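Local coordinates for protein NUDIX hydrolase (Alicyclobacillus acidocaldarius subsp. acidocaldarius, PDB 3QSJ) that probably hydrolyses phosphorus-containing acid anhydrides, as Nudix hydrolases do, and binds a calcium ion in the crystal, at residues A[38-44]-A[194-200]; A[50-56]-A[117-121]; A[105-111]-A[167-171]; A[157-161]-A[216-220]. One frame throughout, in Å; residues are numbered along the deposited sequence. Where two conformers were deposited one is given.

Contact 1 of 4, residues A[38-44]-A[194-200]; sequences LPGFVAF and LPAVRPT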
loop_
_atom_site.group_PDB
_atom_site.type_symbol
_atom_site.label_atom_id
_atom_site.label_comp_id
_atom_site.label_asym_id
_atom_site.label_seq_id
_atom_site.Cartn_x
_atom_site.Cartn_y
_atom_site.Cartn_z
ATOM N N LEU A 38 -17.476 3.879 -0.746
ATOM C CA LEU A 38 -17.158 2.454 -0.777
ATOM C C LEU A 38 -17.161 1.797 0.611
ATOM O O LEU A 38 -16.230 1.052 0.905
ATOM C CB LEU A 38 -15.828 2.178 -1.474
ATOM C CG LEU A 38 -15.680 2.774 -2.900
ATOM C CD1 LEU A 38 -14.317 2.384 -3.476
ATOM C CD2 LEU A 38 -16.868 2.404 -3.791
ATOM N N PRO A 39 -18.230 1.969 1.426
ATOM C CA PRO A 39 -18.273 1.237 2.720
ATOM C C PRO A 39 -18.270 -0.250 2.465
ATOM O O PRO A 39 -18.888 -0.712 1.472
ATOM C CB PRO A 39 -19.602 1.684 3.362
ATOM C CG PRO A 39 -20.391 2.256 2.241
ATOM C CD PRO A 39 -19.449 2.766 1.206
ATOM N N GLY A 40 -17.535 -0.977 3.313
ATOM C CA GLY A 40 -17.468 -2.439 3.305
ATOM C C GLY A 40 -16.526 -3.006 2.269
ATOM O O GLY A 40 -16.370 -4.219 2.200
ATOM N N PHE A 41 -15.965 -2.173 1.428
ATOM C CA PHE A 41 -15.034 -2.681 0.393
ATOM C C PHE A 41 -13.710 -3.169 1.020
ATOM O O PHE A 41 -13.207 -2.536 1.979
ATOM C CB PHE A 41 -14.701 -1.606 -0.654
ATOM C CG PHE A 41 -15.661 -1.523 -1.819
ATOM C CD1 PHE A 41 -15.211 -1.692 -3.123
ATOM C CD2 PHE A 41 -17.026 -1.325 -1.609
ATOM C CE1 PHE A 41 -16.100 -1.601 -4.208
ATOM C CE2 PHE A 41 -17.921 -1.244 -2.696
ATOM C CZ PHE A 41 -17.452 -1.403 -3.984
ATOM N N VAL A 42 -13.167 -4.260 0.492
ATOM C CA VAL A 42 -11.855 -4.728 0.920
ATOM C C VAL A 42 -10.868 -4.118 -0.072
ATOM O O VAL A 42 -11.217 -3.881 -1.239
ATOM C CB VAL A 42 -11.732 -6.273 1.021
ATOM C CG1 VAL A 42 -12.628 -6.820 2.154
ATOM C CG2 VAL A 42 -12.053 -6.966 -0.315
ATOM N N ALA A 43 -9.652 -3.812 0.400
ATOM C CA ALA A 43 -8.613 -3.237 -0.422
ATOM C C ALA A 43 -7.250 -3.383 0.252
ATOM O O ALA A 43 -7.097 -3.959 1.328
ATOM C CB ALA A 43 -8.915 -1.741 -0.651
ATOM N N PHE A 44 -6.267 -2.828 -0.405
ATOM C CA PHE A 44 -4.953 -2.778 0.195
ATOM C C PHE A 44 -4.789 -1.345 0.732
ATOM O O PHE A 44 -5.477 -0.427 0.279
ATOM C CB PHE A 44 -3.863 -3.054 -0.858
ATOM C CG PHE A 44 -4.090 -4.342 -1.629
ATOM C CD1 PHE A 44 -4.060 -5.581 -0.979
ATOM C CD2 PHE A 44 -4.363 -4.313 -2.996
ATOM C CE1 PHE A 44 -4.337 -6.757 -1.680
ATOM C CE2 PHE A 44 -4.642 -5.490 -3.695
ATOM C CZ PHE A 44 -4.643 -6.699 -3.036
ATOM N N LEU A 194 -17.796 -10.256 -0.222
ATOM C CA LEU A 194 -17.141 -8.944 0.021
ATOM C C LEU A 194 -16.913 -8.149 -1.284
ATOM O O LEU A 194 -16.469 -8.724 -2.280
ATOM C CB LEU A 194 -15.795 -9.120 0.749
ATOM C CG LEU A 194 -15.810 -9.843 2.100
ATOM C CD1 LEU A 194 -14.482 -10.410 2.396
ATOM C CD2 LEU A 194 -16.283 -8.919 3.240
ATOM N N PRO A 195 -17.167 -6.827 -1.299
ATOM C CA PRO A 195 -16.945 -6.073 -2.533
ATOM C C PRO A 195 -15.489 -5.629 -2.651
ATOM O O PRO A 195 -14.821 -5.367 -1.641
ATOM C CB PRO A 195 -17.873 -4.867 -2.393
ATOM C CG PRO A 195 -18.313 -4.853 -0.961
ATOM C CD PRO A 195 -17.740 -5.976 -0.235
ATOM N N ALA A 196 -15.002 -5.520 -3.898
ATOM C CA ALA A 196 -13.642 -5.016 -4.162
ATOM C C ALA A 196 -13.594 -4.371 -5.559
ATOM O O ALA A 196 -14.333 -4.801 -6.435
ATOM C CB ALA A 196 -12.598 -6.139 -4.038
ATOM N N VAL A 197 -12.728 -3.378 -5.768
ATOM C CA VAL A 197 -12.555 -2.767 -7.097
ATOM C C VAL A 197 -11.769 -3.721 -8.006
ATOM O O VAL A 197 -11.049 -4.572 -7.499
ATOM C CB VAL A 197 -11.998 -1.321 -7.046
ATOM C CG1 VAL A 197 -12.898 -0.434 -6.200
ATOM C CG2 VAL A 197 -10.552 -1.288 -6.515
ATOM N N ARG A 198 -11.963 -3.629 -9.329
ATOM C CA ARG A 198 -11.283 -4.509 -10.295
ATOM C C ARG A 198 -9.765 -4.666 -10.099
ATOM O O ARG A 198 -9.295 -5.806 -10.063
ATOM C CB ARG A 198 -11.679 -4.161 -11.734
ATOM C CG ARG A 198 -13.137 -4.581 -12.048
ATOM C CD ARG A 198 -13.413 -4.520 -13.534
ATOM N NE ARG A 198 -13.312 -3.145 -14.024
ATOM C CZ ARG A 198 -12.734 -2.789 -15.165
ATOM N NH1 ARG A 198 -12.682 -1.513 -15.516
ATOM N NH2 ARG A 198 -12.202 -3.708 -15.963
ATOM N N PRO A 199 -8.981 -3.570 -9.891
ATOM C CA PRO A 199 -7.537 -3.729 -9.658
ATOM C C PRO A 199 -7.189 -4.622 -8.465
ATOM O O PRO A 199 -6.230 -5.418 -8.533
ATOM C CB PRO A 199 -7.089 -2.282 -9.409
ATOM C CG PRO A 199 -8.042 -1.460 -10.146
ATOM C CD PRO A 199 -9.352 -2.133 -9.936
ATOM N N THR A 200 -8.011 -4.549 -7.391
ATOM C CA THR A 200 -7.806 -5.406 -6.201
ATOM C C THR A 200 -7.881 -6.880 -6.559
ATOM O O THR A 200 -7.004 -7.652 -6.173
ATOM C CB THR A 200 -8.810 -5.025 -5.083
ATOM O OG1 THR A 200 -8.545 -3.697 -4.707
ATOM C CG2 THR A 200 -8.678 -5.925 -3.837
HETATM O O HOH W 1 -10.862 -2.773 -3.492
HETATM O O HOH W 2 -6.430 -1.633 -2.945
#

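Contact 2 of 4, residues A[50-56]-A[117-121]; sequences DPSDAEM and GDALS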
loop_
_atom_site.group_PDB
_atom_site.type_symbol
_atom_site.label_atom_id
_atom_site.label_comp_id
_atom_site.label_asym_id
_atom_site.label_seq_id
_atom_site.Cartn_x
_atom_site.Cartn_y
_atom_site.Cartn_z
ATOM N N ASP A 50 -0.099 13.262 -1.613
ATOM C CA ASP A 50 0.006 14.506 -0.805
ATOM C C ASP A 50 1.283 15.247 -1.268
ATOM O O ASP A 50 2.243 14.570 -1.660
ATOM C CB ASP A 50 0.126 14.131 0.681
ATOM C CG ASP A 50 0.305 15.302 1.675
ATOM O OD1 ASP A 50 -0.716 15.925 2.055
ATOM O OD2 ASP A 50 1.482 15.648 2.000
ATOM N N PRO A 51 1.356 16.596 -1.157
ATOM C CA PRO A 51 2.578 17.315 -1.609
ATOM C C PRO A 51 3.853 16.851 -0.932
ATOM O O PRO A 51 4.886 16.828 -1.593
ATOM C CB PRO A 51 2.296 18.773 -1.236
ATOM C CG PRO A 51 0.767 18.877 -1.262
ATOM C CD PRO A 51 0.277 17.542 -0.771
ATOM N N SER A 52 3.805 16.479 0.385
ATOM C CA SER A 52 5.056 16.064 1.061
ATOM C C SER A 52 5.599 14.747 0.496
ATOM O O SER A 52 6.726 14.401 0.816
ATOM C CB SER A 52 4.892 15.959 2.583
ATOM O OG SER A 52 3.927 14.976 2.951
ATOM N N ASP A 53 4.785 13.984 -0.300
ATOM C CA ASP A 53 5.253 12.695 -0.832
ATOM C C ASP A 53 6.435 12.891 -1.796
ATOM O O ASP A 53 7.457 12.210 -1.637
ATOM C CB ASP A 53 4.124 11.885 -1.489
ATOM C CG ASP A 53 3.054 11.507 -0.470
ATOM O OD1 ASP A 53 3.360 11.537 0.755
ATOM O OD2 ASP A 53 1.910 11.230 -0.886
ATOM N N ALA A 54 6.314 13.841 -2.763
ATOM C CA ALA A 54 7.422 14.097 -3.681
ATOM C C ALA A 54 8.616 14.691 -2.922
ATOM O O ALA A 54 9.750 14.365 -3.254
ATOM C CB ALA A 54 6.979 15.056 -4.773
ATOM N N GLU A 55 8.364 15.434 -1.832
ATOM C CA GLU A 55 9.488 16.027 -1.052
ATOM C C GLU A 55 10.308 14.897 -0.382
ATOM O O GLU A 55 11.548 14.854 -0.480
ATOM C CB GLU A 55 8.956 16.972 0.023
ATOM C CG GLU A 55 8.251 18.209 -0.525
ATOM C CD GLU A 55 7.885 19.216 0.546
ATOM O OE1 GLU A 55 7.003 18.908 1.382
ATOM O OE2 GLU A 55 8.474 20.319 0.543
HETATM N N MSE A 56 9.593 13.923 0.240
HETATM C CA MSE A 56 10.243 12.770 0.845
HETATM C C MSE A 56 10.905 11.887 -0.220
HETATM O O MSE A 56 11.978 11.335 0.045
HETATM C CB MSE A 56 9.220 11.920 1.623
HETATM C CG MSE A 56 8.801 12.612 2.937
HETATM SE SE MSE A 56 7.651 11.422 3.977
HETATM C CE MSE A 56 5.901 11.939 3.061
ATOM N N GLY A 117 -0.989 16.235 6.877
ATOM C CA GLY A 117 -0.022 17.291 6.661
ATOM C C GLY A 117 1.348 16.683 6.460
ATOM O O GLY A 117 1.471 15.594 5.865
ATOM N N ASP A 118 2.370 17.364 6.992
ATOM C CA ASP A 118 3.772 16.932 6.876
ATOM C C ASP A 118 4.243 16.151 8.120
ATOM O O ASP A 118 5.437 16.139 8.400
ATOM C CB ASP A 118 4.697 18.141 6.567
ATOM C CG ASP A 118 4.193 19.026 5.443
ATOM O OD1 ASP A 118 3.719 18.480 4.426
ATOM O OD2 ASP A 118 4.225 20.269 5.602
ATOM N N ALA A 119 3.316 15.470 8.835
ATOM C CA ALA A 119 3.649 14.682 10.035
ATOM C C ALA A 119 4.702 13.570 9.767
ATOM O O ALA A 119 5.650 13.413 10.550
ATOM C CB ALA A 119 2.397 14.058 10.626
ATOM N N LEU A 120 4.529 12.804 8.700
ATOM C CA LEU A 120 5.505 11.746 8.406
ATOM C C LEU A 120 6.836 12.322 7.989
ATOM O O LEU A 120 7.882 11.918 8.523
ATOM C CB LEU A 120 4.997 10.788 7.328
ATOM C CG LEU A 120 6.014 9.684 6.958
ATOM C CD1 LEU A 120 6.483 8.889 8.200
ATOM C CD2 LEU A 120 5.385 8.785 5.911
ATOM N N SER A 121 6.823 13.309 7.068
ATOM C CA SER A 121 8.055 13.971 6.629
ATOM C C SER A 121 8.856 14.529 7.823
ATOM O O SER A 121 10.078 14.313 7.910
ATOM C CB SER A 121 7.705 15.070 5.625
ATOM O OG SER A 121 8.867 15.766 5.230
HETATM O O HOH W 3 4.438 13.836 5.407
#

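Contact 3 of 4, residues A[105-111]-A[167-171]; sequences LAPDEQA and PRLHG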
loop_
_atom_site.group_PDB
_atom_site.type_symbol
_atom_site.label_atom_id
_atom_site.label_comp_id
_atom_site.label_asym_id
_atom_site.label_seq_id
_atom_site.Cartn_x
_atom_site.Cartn_y
_atom_site.Cartn_z
ATOM N N LEU A 105 5.253 1.428 14.619
ATOM C CA LEU A 105 5.046 2.738 15.232
ATOM C C LEU A 105 4.260 2.502 16.505
ATOM O O LEU A 105 3.404 1.617 16.566
ATOM C CB LEU A 105 4.187 3.617 14.288
ATOM C CG LEU A 105 4.836 4.014 12.973
ATOM C CD1 LEU A 105 3.756 4.542 12.015
ATOM C CD2 LEU A 105 5.935 5.085 13.212
ATOM N N ALA A 106 4.529 3.302 17.523
ATOM C CA ALA A 106 3.762 3.239 18.750
ATOM C C ALA A 106 2.358 3.825 18.409
ATOM O O ALA A 106 2.249 4.625 17.474
ATOM C CB ALA A 106 4.434 4.098 19.826
ATOM N N PRO A 107 1.298 3.441 19.142
ATOM C CA PRO A 107 -0.037 4.022 18.887
ATOM C C PRO A 107 -0.024 5.539 18.723
ATOM O O PRO A 107 -0.650 6.043 17.793
ATOM C CB PRO A 107 -0.838 3.623 20.135
ATOM C CG PRO A 107 -0.195 2.397 20.621
ATOM C CD PRO A 107 1.264 2.497 20.284
ATOM N N ASP A 108 0.727 6.268 19.601
ATOM C CA ASP A 108 0.787 7.747 19.565
ATOM C C ASP A 108 1.443 8.299 18.305
ATOM O O ASP A 108 1.025 9.335 17.816
ATOM C CB ASP A 108 1.494 8.306 20.797
ATOM C CG ASP A 108 0.591 8.640 21.977
ATOM O OD1 ASP A 108 -0.638 8.382 21.889
ATOM O OD2 ASP A 108 1.109 9.165 22.990
ATOM N N GLU A 109 2.454 7.608 17.772
ATOM C CA GLU A 109 3.135 8.061 16.545
ATOM C C GLU A 109 2.198 7.798 15.399
ATOM O O GLU A 109 2.091 8.632 14.517
ATOM C CB GLU A 109 4.458 7.304 16.317
ATOM C CG GLU A 109 5.444 7.482 17.470
ATOM C CD GLU A 109 6.713 6.680 17.347
ATOM O OE1 GLU A 109 6.622 5.443 17.171
ATOM O OE2 GLU A 109 7.801 7.292 17.429
ATOM N N GLN A 110 1.501 6.636 15.405
ATOM C CA GLN A 110 0.509 6.368 14.328
ATOM C C GLN A 110 -0.594 7.427 14.410
ATOM O O GLN A 110 -1.016 7.954 13.395
ATOM C CB GLN A 110 -0.092 4.953 14.424
ATOM C CG GLN A 110 -1.079 4.620 13.303
ATOM C CD GLN A 110 -1.642 3.216 13.397
ATOM O OE1 GLN A 110 -1.394 2.456 14.368
ATOM N NE2 GLN A 110 -2.405 2.823 12.396
ATOM N N ALA A 111 -1.048 7.754 15.607
ATOM C CA ALA A 111 -2.097 8.787 15.751
ATOM C C ALA A 111 -1.642 10.120 15.148
ATOM O O ALA A 111 -2.406 10.750 14.405
ATOM C CB ALA A 111 -2.458 8.975 17.228
ATOM N N PRO A 167 -1.126 -5.975 11.746
ATOM C CA PRO A 167 -1.521 -4.567 11.434
ATOM C C PRO A 167 -2.290 -4.018 12.638
ATOM O O PRO A 167 -2.891 -4.781 13.420
ATOM C CB PRO A 167 -2.483 -4.728 10.223
ATOM C CG PRO A 167 -3.013 -6.096 10.325
ATOM C CD PRO A 167 -1.884 -6.943 10.932
ATOM N N ARG A 168 -2.200 -2.714 12.855
ATOM C CA ARG A 168 -2.868 -2.077 13.981
ATOM C C ARG A 168 -3.612 -0.897 13.404
ATOM O O ARG A 168 -3.002 -0.034 12.758
ATOM C CB ARG A 168 -1.879 -1.601 15.009
ATOM C CG ARG A 168 -2.569 -1.265 16.350
ATOM C CD ARG A 168 -1.663 -0.583 17.382
ATOM N NE ARG A 168 -1.077 0.626 16.807
ATOM C CZ ARG A 168 0.222 0.892 16.759
ATOM N NH1 ARG A 168 1.097 0.092 17.365
ATOM N NH2 ARG A 168 0.652 1.994 16.176
ATOM N N LEU A 169 -4.904 -0.825 13.722
ATOM C CA LEU A 169 -5.747 0.251 13.245
ATOM C C LEU A 169 -5.662 1.463 14.150
ATOM O O LEU A 169 -5.442 1.328 15.355
ATOM C CB LEU A 169 -7.227 -0.235 13.171
ATOM C CG LEU A 169 -7.493 -1.442 12.261
ATOM C CD1 LEU A 169 -9.007 -1.814 12.307
ATOM C CD2 LEU A 169 -7.074 -1.105 10.830
ATOM N N HIS A 170 -5.949 2.646 13.564
ATOM C CA HIS A 170 -6.099 3.920 14.255
ATOM C C HIS A 170 -7.418 4.479 13.774
ATOM O O HIS A 170 -7.652 4.529 12.557
ATOM C CB HIS A 170 -4.997 4.927 13.888
ATOM C CG HIS A 170 -5.295 6.289 14.465
ATOM N ND1 HIS A 170 -5.081 6.563 15.808
ATOM C CD2 HIS A 170 -5.911 7.361 13.896
ATOM C CE1 HIS A 170 -5.540 7.790 16.010
ATOM N NE2 HIS A 170 -6.078 8.304 14.903
ATOM N N GLY A 171 -8.256 4.944 14.683
ATOM C CA GLY A 171 -9.501 5.560 14.244
ATOM C C GLY A 171 -10.525 4.577 13.720
ATOM O O GLY A 171 -10.322 3.360 13.796
HETATM O O HOH W 4 -3.161 5.054 17.385
#

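Contact 4 of 4, residues A[157-161]-A[216-220]; sequences FLCVG and AMSTL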
loop_
_atom_site.group_PDB
_atom_site.type_symbol
_atom_site.label_atom_id
_atom_site.label_comp_id
_atom_site.label_asym_id
_atom_site.label_seq_id
_atom_site.Cartn_x
_atom_site.Cartn_y
_atom_site.Cartn_z
ATOM N N PHE A 157 2.228 -0.707 -5.969
ATOM C CA PHE A 157 3.562 -1.141 -5.613
ATOM C C PHE A 157 3.435 -2.391 -4.782
ATOM O O PHE A 157 2.476 -2.553 -3.972
ATOM C CB PHE A 157 4.311 -0.039 -4.803
ATOM C CG PHE A 157 4.593 1.145 -5.681
ATOM C CD1 PHE A 157 5.718 1.165 -6.509
ATOM C CD2 PHE A 157 3.743 2.242 -5.677
ATOM C CE1 PHE A 157 5.983 2.282 -7.316
ATOM C CE2 PHE A 157 3.996 3.343 -6.508
ATOM C CZ PHE A 157 5.049 3.295 -7.407
ATOM N N LEU A 158 4.451 -3.219 -4.907
ATOM C CA LEU A 158 4.543 -4.456 -4.129
ATOM C C LEU A 158 5.802 -4.397 -3.227
ATOM O O LEU A 158 6.840 -3.908 -3.677
ATOM C CB LEU A 158 4.713 -5.622 -5.145
ATOM C CG LEU A 158 4.817 -7.016 -4.541
ATOM C CD1 LEU A 158 3.389 -7.502 -4.120
ATOM C CD2 LEU A 158 5.323 -8.029 -5.608
ATOM N N CYS A 159 5.724 -4.954 -2.001
ATOM C CA CYS A 159 6.897 -5.117 -1.135
ATOM C C CYS A 159 6.673 -6.296 -0.254
ATOM O O CYS A 159 5.559 -6.824 -0.175
ATOM C CB CYS A 159 7.252 -3.868 -0.347
ATOM S SG CYS A 159 6.027 -3.451 0.910
ATOM N N VAL A 160 7.751 -6.775 0.350
ATOM C CA VAL A 160 7.654 -7.980 1.168
ATOM C C VAL A 160 7.695 -7.569 2.642
ATOM O O VAL A 160 8.526 -6.731 3.032
ATOM C CB VAL A 160 8.851 -8.904 0.825
ATOM C CG1 VAL A 160 8.841 -10.154 1.724
ATOM C CG2 VAL A 160 8.773 -9.312 -0.621
ATOM N N GLY A 161 6.775 -8.121 3.423
ATOM C CA GLY A 161 6.724 -7.842 4.857
ATOM C C GLY A 161 6.817 -9.122 5.672
ATOM O O GLY A 161 5.982 -9.352 6.542
ATOM N N ALA A 216 7.405 -13.200 -6.890
ATOM C CA ALA A 216 6.559 -12.040 -7.108
ATOM C C ALA A 216 7.385 -10.748 -7.240
ATOM O O ALA A 216 7.094 -9.903 -8.100
ATOM C CB ALA A 216 5.552 -11.902 -5.957
HETATM N N MSE A 217 8.413 -10.569 -6.378
HETATM C CA MSE A 217 9.225 -9.343 -6.392
HETATM C C MSE A 217 10.063 -9.278 -7.690
HETATM O O MSE A 217 10.514 -8.185 -8.031
HETATM C CB MSE A 217 10.146 -9.273 -5.152
HETATM C CG MSE A 217 9.386 -8.941 -3.882
HETATM SE SE MSE A 217 8.493 -7.146 -4.044
HETATM C CE MSE A 217 9.981 -6.057 -4.230
ATOM N N SER A 218 10.208 -10.427 -8.436
ATOM C CA SER A 218 10.914 -10.452 -9.689
ATOM C C SER A 218 10.037 -10.355 -10.937
ATOM O O SER A 218 10.578 -10.139 -12.006
ATOM C CB SER A 218 11.677 -11.790 -9.815
ATOM O OG SER A 218 12.927 -11.692 -9.190
ATOM N N THR A 219 8.709 -10.627 -10.847
ATOM C CA THR A 219 7.917 -10.821 -12.050
ATOM C C THR A 219 6.543 -10.205 -11.984
ATOM O O THR A 219 5.908 -10.084 -13.048
ATOM C CB THR A 219 7.635 -12.349 -12.267
ATOM O OG1 THR A 219 6.827 -12.851 -11.178
ATOM C CG2 THR A 219 8.856 -13.195 -12.438
ATOM N N LEU A 220 6.026 -9.922 -10.777
ATOM C CA LEU A 220 4.637 -9.470 -10.740
ATOM C C LEU A 220 4.340 -8.263 -11.578
ATOM O O LEU A 220 5.034 -7.243 -11.521
ATOM C CB LEU A 220 4.092 -9.284 -9.315
ATOM C CG LEU A 220 2.647 -9.764 -9.130
ATOM C CD1 LEU A 220 2.607 -11.292 -9.041
ATOM C CD2 LEU A 220 2.073 -9.146 -7.846
#

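Contact 1 of 4, residues A[38-44]-A[194-200]
Pro195 sits over one face of the Phe41 ring: its CB lies 3.7 Å from the Phe41 ring centroid and 13° off the normal, a CH-pi contact over the centre of the ring. Leu38 CD2 approaches the opposite face, displaced toward the rim, so the phenyl is held between leucine and proline. Val197 stands at about a right angle to Phe41, its CG1 3.9 Å from Phe41 CE1. Beside this CH-pi contact Val42 N donates to Pro195 O at 2.9 Å, with an N-H...O angle of 167°, an almost straight bond that fixes the two backbones against each other. Farther along, Thr200 and Phe44 run past each other in opposite directions, and Thr200 CG2 comes to 4.1 Å from Phe44 CE2. Chi1 of -63° sets Thr200 OG1 beside its own backbone N, where it is hydrogen-bonded, at 2.8 Å, to a water that accepts from Val197 N and donates to Val42 O. Phe44 continues into the interior, against Val203 and Leu204 of helix 198-209. A helix start and its lead-in loop are thus laid on strand 42-48, the strand carrying the calcium-binding Gly46, as part of the alpha/beta Nudix fold.

Contact 2 of 4, residues A[50-56]-A[117-121]
Met56, present as selenomethionine, makes the tight part of this contact, with its SE 3.7 Å from Ser121 CA and 3.8 Å from Leu120 CG. The preceding methylene joins in, Met56 CG lying 3.8 Å from Ser121 CB, so the start of helix 119-125 is packed directly on the side chain. Toward the chain starts of both helices the fit loosens and becomes polar. There a water accepts from Ser121 N (3.0 Å) and donates to Ser52 OG, with a further weak bond to Gly117 O. Chi1 of 62° puts Ser52 OG between its backbone N and carbonyl carbon, from where it donates to Asp50 OD2 at 2.7 Å. Ser52 N reaches the same oxygen at 2.9 Å from the opposite face of the carboxylate, capping helix 51-58, and Asp50 N returns a bond to Asp53 OD2, completing a capping box. An alanine at Asp50 would probably leave Ser52 N without its cap and Ser52 OG free to turn, disturbing the bridging water. The loose side faces solvent: Gly117, Asp118 and Glu55 are exposed, and in the modelled conformer Asp118 OD1 lies 4.3 Å from Asp50 OD2, like charges that do not touch. Helix 72-87 borders both segments, Asp53 forming a salt bridge with Arg81, Met56 packing on Val77 and Leu120 on Arg81, the residue just before the calcium ligand Glu82.

Contact 3 of 4, residues A[105-111]-A[167-171]
Arg168 holds Leu105 O through two nitrogens in charge-assisted hydrogen bonds, NH1 at 2.9 Å and NH2 at 2.8 Å. That oxygen lies in the guanidinium plane, yet NH2 stands above the carbonyl plane while NH1 is nearly in line with C=O. Arg168 NH2 also donates to Gln110 OE1 (2.8 Å), and NE adds a weak bond to it; a bend at chi3 (56°) turns the guanidinium group to this double task. Neutral bonding follows: Gln110, extended from a CG anti to its N, slides past Arg168 in the reverse direction and its NE2 donates to Arg168 O at 2.9 Å with an angle of 160°. The same NE2 bonds Glu85 O of helix 72-87, which settles the amide's orientation. Packing contacts make up the rest. Ala111 CA lies over the His170 ring face, 3.9 Å from its centroid, a CH-pi contact, and Pro107 N lies over one guanidinium face, displaced toward its rim. A water joins Pro107 O to His170 ND1. A methionine in place of Arg168 would probably leave Leu105 O and Gln110 OE1 without these donors and the amide less firmly fixed. Within the two segments the cation is met by carbonyl oxygens alone, Glu109 OE1 being 7.0 Å from Arg168 NH2, so its charge is probably balanced by oriented dipoles rather than by a carboxylate here.

Contact 4 of 4, residues A[157-161]-A[216-220]
Leu158 CD2 is the meeting point of the contact: it lies 3.6 Å from Met217 SE, 3.9 Å from Ala216 CB and 4.1 Å from Leu220 CD2. The side chain of Met217, a selenomethionine here, crosses those of Leu158 and Val160 obliquely. Bends at chi2 (-61°) and chi3 (-63°) curl its chain, bringing SE to 3.9 Å from Cys159 CA and setting its terminal methyl near Leu158 O. On the way its CG passes 3.3 Å from Val160 CG2, a short carbon-carbon distance that is best treated as doubtful. Leu158 and Val160, two residues apart on strand 151-160, both direct their CB toward the helix, while Cys159 between them points away from it. This alternation gives the strand two covered sides, as expected for the Nudix alpha/beta/alpha sandwich: helix 213-219 packs on one, and on the other Phe157 meets Leu75 and Ala76 of helix 72-87. The next shell widens the apolar patch, with Val14 and Ile16 touching Leu158, and Ile139 touching both Leu158 and Leu220. Backbone bonds set the turn that presents Leu220, since Ala216 O accepts from Leu220 N at 2.9 Å and from Thr219 N. Arg137 ties the end of this segment to the sheet, its NH1 bonding Met217 O and its NE bonding Leu220 O, while its own backbone pairs with that of Leu158.

From the N terminus, contact 1 opens first, at 38-44, and waits until 194-200 to close. Within its long loop, contact 2 opens at 50-56 and contact 3 at 105-111; contact 2 then closes at 117-121, so the two cross before contact 3 ends at 167-171. Contact 4 starts at 157-161, ahead of that ending, and finishes at 216-220, crossing both contact 3 and contact 1. Contacts 1 and 4 bring the consecutive C-terminal helices 198-209 and 213-219 to the main sheet. Contacts 2 and 3 gather helices 51-58, 107-113 and 119-125 and the 167-171 loop around helix 72-87, which supplies the calcium ligands Glu82 and Glu86.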